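Local coordinates for nuclear fusion protein BIK1 (Saccharomyces cerevisiae, PDB 6FC6) that is required for nuclear fusion, chromosome disjunction and nuclear segregation in mitosis, and probably helps to form or stabilise microtubules, at residues I14-P17 against N18-R21; L24-V27 against G28-T32; L68-Q71 against L72-A76. All coordinates share one frame; numbering follows the deposited sequence.

In the fold
The modelled chain carries the CAP-Gly domain of the longer protein, and all three contacts reach its four-stranded antiparallel sheet. They follow in series: interaction 1 closes the hairpin of strands 13-16 and 20-28, interaction 2 takes the far end of strand 20-28 into the next loop, and interaction 3 leads edge strand 67-71 into helix 72-81. Interactions 1 and 2, centres about 18 Å apart, lie on opposite sides of the chain's centre. Interaction 3 touches both, L68 packing on L19 and F69 on Y26 and V30, with centres about 11 and 9 Å away. Together interactions 2 and 3 meet the bound Bim1 peptide through V30, F69, Q71 and K74, F69 adding backbone hydrogen bonds.

Interaction 1: I14-P17 against N18-R21; sequences IQIP and NLGR
I16 meets both L19 and G20 across the tight end of a hairpin, and its backbone does most of the gripping. Its carbonyl O takes two N-H groups: L19 N at 3.1 Å from I16 O, standing above the carbonyl plane, and G20 N at 3.0 Å from I16 O, lying in it. The return bond, from I16 N to G20 O at 2.9 Å, completes the hydrogen-bonded pair. The isoleucine side chain sets its CG2 beside L19 CB, 4.0 Å apart, the two chains pointing the same way on the buried side toward L42.

P17 and N18 form the corner. P17 is extended and N18 has a positive phi (75°); with L19 N bonded to I16 O, this is a type II beta turn with proline at its second position. The backbone angles of G20 would press any CB into the preceding carbonyl oxygen, reason enough for a glycine there.

R21 pairs with Q15 on the other face. Bent at its second torsion (77°), Q15 folds its amide back to the G20-R21 peptide, where Q15 NE2 comes to 3.3 Å from R21 N; both are donors, so they touch without a bond. R21 keeps CG anti to its N (chi1 -171°) and runs extended away from the turn, its guanidinium in a cation-pi contact with F13. R21 CA also directs its C-H at I14 O, 3.4 Å away. Two residues facing one, L19 and G20 against I16, make a classic beta bulge, here set directly beside the type II turn of a two-stranded antiparallel hairpin in the CAP-Gly fold.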
loop_
_atom_site.group_PDB
_atom_site.type_symbol
_atom_site.label_atom_id
_atom_site.label_comp_id
_atom_site.label_asym_id
_atom_site.label_seq_id
_atom_site.Cartn_x
_atom_site.Cartn_y
_atom_site.Cartn_z
ATOM N N ILE A 14 5.900 -7.347 -2.145
ATOM C CA ILE A 14 5.850 -7.182 -3.586
ATOM C C ILE A 14 7.025 -6.319 -4.027
ATOM O O ILE A 14 7.552 -5.539 -3.245
ATOM C CB ILE A 14 4.556 -6.552 -4.089
ATOM C CG1 ILE A 14 4.227 -5.213 -3.395
ATOM C CG2 ILE A 14 3.391 -7.509 -3.940
ATOM C CD1 ILE A 14 3.046 -4.513 -4.029
ATOM N N GLN A 15 7.398 -6.433 -5.289
ATOM C CA GLN A 15 8.585 -5.765 -5.804
ATOM C C GLN A 15 8.035 -4.727 -6.706
ATOM O O GLN A 15 7.623 -5.016 -7.797
ATOM C CB GLN A 15 9.524 -6.725 -6.549
ATOM C CG GLN A 15 10.914 -6.141 -6.780
ATOM C CD GLN A 15 11.772 -6.187 -5.511
ATOM O OE1 GLN A 15 11.802 -7.204 -4.796
ATOM N NE2 GLN A 15 12.470 -5.100 -5.233
ATOM N N ILE A 16 7.947 -3.508 -6.219
ATOM C CA ILE A 16 7.281 -2.464 -6.948
ATOM C C ILE A 16 8.326 -1.844 -7.874
ATOM O O ILE A 16 9.343 -1.381 -7.395
ATOM C CB ILE A 16 6.728 -1.393 -6.029
ATOM C CG1 ILE A 16 5.741 -2.035 -5.041
ATOM C CG2 ILE A 16 6.022 -0.310 -6.821
ATOM C CD1 ILE A 16 5.708 -1.326 -3.712
ATOM N N PRO A 17 8.065 -1.849 -9.190
ATOM C CA PRO A 17 9.018 -1.279 -10.140
ATOM C C PRO A 17 9.257 0.184 -9.826
ATOM O O PRO A 17 8.303 0.902 -9.546
ATOM C CB PRO A 17 8.295 -1.418 -11.492
ATOM C CG PRO A 17 6.842 -1.462 -11.144
ATOM C CD PRO A 17 6.784 -2.210 -9.840
ATOM N N ASN A 18 10.532 0.567 -9.808
ATOM C CA ASN A 18 11.001 1.946 -9.580
ATOM C C ASN A 18 10.909 2.398 -8.142
ATOM O O ASN A 18 11.166 3.555 -7.859
ATOM C CB ASN A 18 10.303 2.972 -10.500
ATOM C CG ASN A 18 10.508 2.667 -11.988
ATOM O OD1 ASN A 18 11.564 2.154 -12.403
ATOM N ND2 ASN A 18 9.494 2.981 -12.804
ATOM N N LEU A 19 10.537 1.500 -7.236
ATOM C CA LEU A 19 10.458 1.847 -5.834
ATOM C C LEU A 19 11.245 0.909 -5.007
ATOM O O LEU A 19 12.097 1.312 -4.280
ATOM C CB LEU A 19 8.997 1.890 -5.376
ATOM C CG LEU A 19 8.650 3.107 -4.490
ATOM C CD1 LEU A 19 9.416 4.383 -4.769
ATOM C CD2 LEU A 19 7.172 3.407 -4.589
ATOM N N GLY A 20 10.992 -0.374 -5.131
ATOM C CA GLY A 20 11.687 -1.366 -4.348
ATOM C C GLY A 20 10.700 -2.371 -3.746
ATOM O O GLY A 20 9.536 -2.421 -4.110
ATOM N N ARG A 21 11.209 -3.193 -2.852
ATOM C CA ARG A 21 10.425 -4.164 -2.123
ATOM C C ARG A 21 9.513 -3.425 -1.121
ATOM O O ARG A 21 9.964 -2.548 -0.412
ATOM C CB ARG A 21 11.353 -5.091 -1.419
ATOM C CG ARG A 21 10.727 -6.302 -0.768
ATOM C CD ARG A 21 11.870 -7.173 -0.229
ATOM N NE ARG A 21 11.492 -8.560 0.020
ATOM C CZ ARG A 21 11.500 -9.170 1.208
ATOM N NH1 ARG A 21 11.866 -8.533 2.322
ATOM N NH2 ARG A 21 11.124 -10.457 1.282
#

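Interaction 2: L24-V27 against G28-T32; sequences LKYV and GPVDT
Y26 and V27 run fully extended into G28, whose backbone (phi 160°, psi -173°) continues the line into P29 with angles that suit a glycine. Y26 throws its ring forward along this path: CG stands anti to the backbone N (chi1 174°), which carries the phenol past G28 to the next residue. Its OH donates a short hydrogen bond to P29 O, 2.5 Å away, received in the plane of that carbonyl and at the edge of the tyrosine ring. Y26 and P29 cross at about a right angle, with P29 CD 3.5 Å from Y26 OH. Lower down the ring, Y26 CE2 passes G28 N at 3.5 Å, obliquely, and a CB on G28 would collide with the phenol oxygen. V30 CG2 just reaches Y26 CE2, at 4.5 Å.

Other parts of the domain close round this strand end. Y58 meets the Y26 ring edge-to-face, and Q7, from helix 4-7, bonds to V27 O. K25 and Y26 form a classic beta bulge opposite G39 of strand 37-41, while V30 leans on F37 of that strand, on F53 of strand 52-53, and on an aromatic side chain of the bound peptide.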
loop_
_atom_site.group_PDB
_atom_site.type_symbol
_atom_site.label_atom_id
_atom_site.label_comp_id
_atom_site.label_asym_id
_atom_site.label_seq_id
_atom_site.Cartn_x
_atom_site.Cartn_y
_atom_site.Cartn_z
ATOM N N LEU A 24 2.774 -5.254 1.751
ATOM C CA LEU A 24 1.383 -4.841 1.596
ATOM C C LEU A 24 0.712 -4.793 2.994
ATOM O O LEU A 24 0.663 -5.783 3.703
ATOM C CB LEU A 24 0.663 -5.794 0.680
ATOM C CG LEU A 24 -0.847 -5.459 0.496
ATOM C CD1 LEU A 24 -0.960 -4.169 -0.295
ATOM C CD2 LEU A 24 -1.586 -6.596 -0.237
ATOM N N LYS A 25 0.202 -3.642 3.361
ATOM C CA LYS A 25 -0.423 -3.486 4.676
ATOM C C LYS A 25 -1.916 -3.106 4.695
ATOM O O LYS A 25 -2.534 -3.152 5.753
ATOM C CB LYS A 25 0.400 -2.530 5.532
ATOM C CG LYS A 25 1.834 -3.034 5.573
ATOM C CD LYS A 25 2.601 -2.622 6.771
ATOM C CE LYS A 25 2.530 -3.685 7.810
ATOM N NZ LYS A 25 3.129 -3.112 9.014
ATOM N N TYR A 26 -2.434 -2.645 3.571
ATOM C CA TYR A 26 -3.806 -2.157 3.519
ATOM C C TYR A 26 -4.277 -2.242 2.110
ATOM O O TYR A 26 -3.473 -1.967 1.169
ATOM C CB TYR A 26 -3.885 -0.680 3.962
ATOM C CG TYR A 26 -5.246 -0.080 3.784
ATOM C CD1 TYR A 26 -6.318 -0.387 4.664
ATOM C CD2 TYR A 26 -5.489 0.766 2.772
ATOM C CE1 TYR A 26 -7.555 0.166 4.464
ATOM C CE2 TYR A 26 -6.749 1.325 2.591
ATOM C CZ TYR A 26 -7.764 1.011 3.451
ATOM O OH TYR A 26 -9.011 1.633 3.220
ATOM N N VAL A 27 -5.554 -2.612 1.926
ATOM C CA VAL A 27 -6.150 -2.513 0.630
ATOM C C VAL A 27 -7.536 -1.905 0.777
ATOM O O VAL A 27 -8.346 -2.415 1.496
ATOM C CB VAL A 27 -6.231 -3.927 -0.042
ATOM C CG1 VAL A 27 -6.990 -3.779 -1.352
ATOM C CG2 VAL A 27 -4.841 -4.465 -0.329
ATOM N N GLY A 28 -7.814 -0.833 0.073
ATOM C CA GLY A 28 -9.112 -0.223 0.179
ATOM C C GLY A 28 -9.162 1.189 -0.269
ATOM O O GLY A 28 -8.220 1.698 -0.804
ATOM N N PRO A 29 -10.315 1.853 -0.053
ATOM C CA PRO A 29 -10.432 3.247 -0.365
ATOM C C PRO A 29 -9.662 4.121 0.669
ATOM O O PRO A 29 -9.365 3.649 1.769
ATOM C CB PRO A 29 -11.927 3.497 -0.205
ATOM C CG PRO A 29 -12.388 2.465 0.786
ATOM C CD PRO A 29 -11.450 1.344 0.744
ATOM N N VAL A 30 -9.405 5.347 0.279
ATOM C CA VAL A 30 -8.794 6.350 1.128
ATOM C C VAL A 30 -9.678 7.551 1.093
ATOM O O VAL A 30 -9.978 8.047 0.002
ATOM C CB VAL A 30 -7.351 6.684 0.685
ATOM C CG1 VAL A 30 -6.785 7.790 1.561
ATOM C CG2 VAL A 30 -6.490 5.414 0.798
ATOM N N ASP A 31 -10.053 8.050 2.274
ATOM C CA ASP A 31 -10.940 9.234 2.371
ATOM C C ASP A 31 -10.437 10.375 1.538
ATOM O O ASP A 31 -9.260 10.727 1.544
ATOM C CB ASP A 31 -11.232 9.606 3.841
ATOM C CG ASP A 31 -11.947 8.427 4.641
ATOM O OD1 ASP A 31 -12.411 7.407 4.042
ATOM O OD2 ASP A 31 -12.049 8.491 5.902
ATOM N N THR A 32 -11.356 10.922 0.723
ATOM C CA THR A 32 -11.083 12.061 -0.201
ATOM C C THR A 32 -10.319 11.778 -1.500
ATOM O O THR A 32 -9.996 12.710 -2.260
ATOM C CB THR A 32 -10.435 13.286 0.486
ATOM O OG1 THR A 32 -8.990 13.260 0.371
ATOM C CG2 THR A 32 -10.937 13.407 1.946
#

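Interaction 3: L68-Q71 against L72-A76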
loop_
_atom_site.group_PDB
_atom_site.type_symbol
_atom_site.label_atom_id
_atom_site.label_comp_id
_atom_site.label_asym_id
_atom_site.label_seq_id
_atom_site.Cartn_x
_atom_site.Cartn_y
_atom_site.Cartn_z
ATOM N N LEU A 68 3.312 4.294 1.848
ATOM C CA LEU A 68 2.864 4.890 0.566
ATOM C C LEU A 68 1.523 4.284 0.108
ATOM O O LEU A 68 1.311 3.066 0.255
ATOM C CB LEU A 68 3.907 4.600 -0.488
ATOM C CG LEU A 68 3.729 5.251 -1.855
ATOM C CD1 LEU A 68 3.952 6.778 -1.721
ATOM C CD2 LEU A 68 4.697 4.642 -2.850
ATOM N N PHE A 69 0.611 5.131 -0.354
ATOM C CA PHE A 69 -0.641 4.697 -0.952
ATOM C C PHE A 69 -0.420 4.648 -2.447
ATOM O O PHE A 69 -0.055 5.662 -3.008
ATOM C CB PHE A 69 -1.816 5.611 -0.653
ATOM C CG PHE A 69 -2.237 5.568 0.768
ATOM C CD1 PHE A 69 -2.966 4.471 1.257
ATOM C CD2 PHE A 69 -1.902 6.591 1.655
ATOM C CE1 PHE A 69 -3.345 4.389 2.582
ATOM C CE2 PHE A 69 -2.268 6.498 2.994
ATOM C CZ PHE A 69 -3.009 5.392 3.461
ATOM N N ILE A 70 -0.669 3.508 -3.091
ATOM C CA ILE A 70 -0.511 3.358 -4.535
ATOM C C ILE A 70 -1.846 2.925 -5.109
ATOM O O ILE A 70 -2.484 2.071 -4.528
ATOM C CB ILE A 70 0.486 2.284 -4.878
ATOM C CG1 ILE A 70 1.831 2.582 -4.206
ATOM C CG2 ILE A 70 0.671 2.223 -6.429
ATOM C CD1 ILE A 70 2.836 1.439 -4.304
ATOM N N GLN A 71 -2.232 3.463 -6.251
ATOM C CA GLN A 71 -3.513 3.058 -6.882
ATOM C C GLN A 71 -3.475 1.583 -7.124
ATOM O O GLN A 71 -2.469 1.049 -7.629
ATOM C CB GLN A 71 -3.692 3.756 -8.204
ATOM C CG GLN A 71 -3.874 5.255 -8.073
ATOM C CD GLN A 71 -4.186 5.866 -9.437
ATOM O OE1 GLN A 71 -3.767 5.353 -10.469
ATOM N NE2 GLN A 71 -4.922 6.953 -9.442
ATOM N N LEU A 72 -4.478 0.898 -6.621
ATOM C CA LEU A 72 -4.492 -0.547 -6.631
ATOM C C LEU A 72 -4.244 -1.155 -8.025
ATOM O O LEU A 72 -3.584 -2.189 -8.141
ATOM C CB LEU A 72 -5.776 -1.059 -6.039
ATOM C CG LEU A 72 -5.971 -2.568 -6.048
ATOM C CD1 LEU A 72 -4.914 -3.261 -5.188
ATOM C CD2 LEU A 72 -7.375 -2.915 -5.579
ATOM N N GLN A 73 -4.778 -0.538 -9.061
ATOM C CA GLN A 73 -4.626 -1.088 -10.417
ATOM C C GLN A 73 -3.185 -1.188 -10.843
ATOM O O GLN A 73 -2.821 -2.076 -11.643
ATOM C CB GLN A 73 -5.467 -0.321 -11.443
ATOM C CG GLN A 73 -5.277 1.185 -11.426
ATOM C CD GLN A 73 -6.237 1.895 -10.459
ATOM O OE1 GLN A 73 -6.741 1.336 -9.451
ATOM N NE2 GLN A 73 -6.511 3.149 -10.775
ATOM N N LYS A 74 -2.328 -0.299 -10.313
ATOM C CA LYS A 74 -0.913 -0.330 -10.646
ATOM C C LYS A 74 -0.170 -1.494 -10.080
ATOM O O LYS A 74 0.853 -1.895 -10.578
ATOM C CB LYS A 74 -0.223 0.963 -10.187
ATOM C CG LYS A 74 -0.743 2.194 -10.913
ATOM C CD LYS A 74 -0.078 3.410 -10.344
ATOM C CE LYS A 74 -0.702 4.689 -10.879
ATOM N NZ LYS A 74 -0.170 5.897 -10.163
ATOM N N VAL A 75 -0.656 -2.072 -8.990
ATOM C CA VAL A 75 0.054 -3.184 -8.345
ATOM C C VAL A 75 -0.765 -4.460 -8.220
ATOM O O VAL A 75 -0.300 -5.409 -7.630
ATOM C CB VAL A 75 0.631 -2.758 -6.967
ATOM C CG1 VAL A 75 1.722 -1.725 -7.174
ATOM C CG2 VAL A 75 -0.469 -2.216 -6.062
ATOM N N ALA A 76 -1.966 -4.489 -8.773
ATOM C CA ALA A 76 -2.834 -5.664 -8.584
ATOM C C ALA A 76 -2.189 -6.958 -9.060
ATOM O O ALA A 76 -2.242 -7.933 -8.334
ATOM C CB ALA A 76 -4.170 -5.469 -9.310
HETATM O O HOH W 1 -0.581 5.653 -7.475
#
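Of the residues from L68 on, I70 is the first to touch 72-76: I70 CG2 packs on V75 CG1 at 4.2 Å and on K74 CB at 4.1 Å, the isoleucine and valine crossing at about a right angle. Q71 comes next and ends the strand. Its carbonyl O receives K74 N at 3.0 Å, above the carbonyl plane, and V75 N to L72 O repeats that spacing one residue on. Strand 68-71 and helix 72-76 run nearly square to each other, 83° between their directions.

With CG anti to the carbonyl carbon (chi1 -67°), the extended Q71 chain crosses K74 at a slant, and Q71 OE1 lies 3.2 Å from K74 CE. On its other flank Q73, bent back at chi2, brings NE2 to within 3.5 Å of Q71 OE1, the two amide planes 32° apart. A water links Q71 N, 3.0 Å from it, to K74 NZ, 2.7 Å from it. With the amide cut back to an alanine, K74 CE and Q73 NE2 would probably lose the oxygen between them and the lysine arm be freer to swing.

Q71 and K74 also pack on the bound peptide. The junction is apolar on the inner side and polar on the outer, where K74 NZ lies 3.7 Å from Q71 OE1, too far for a bond, and the partial negative charge there probably favours the ammonium.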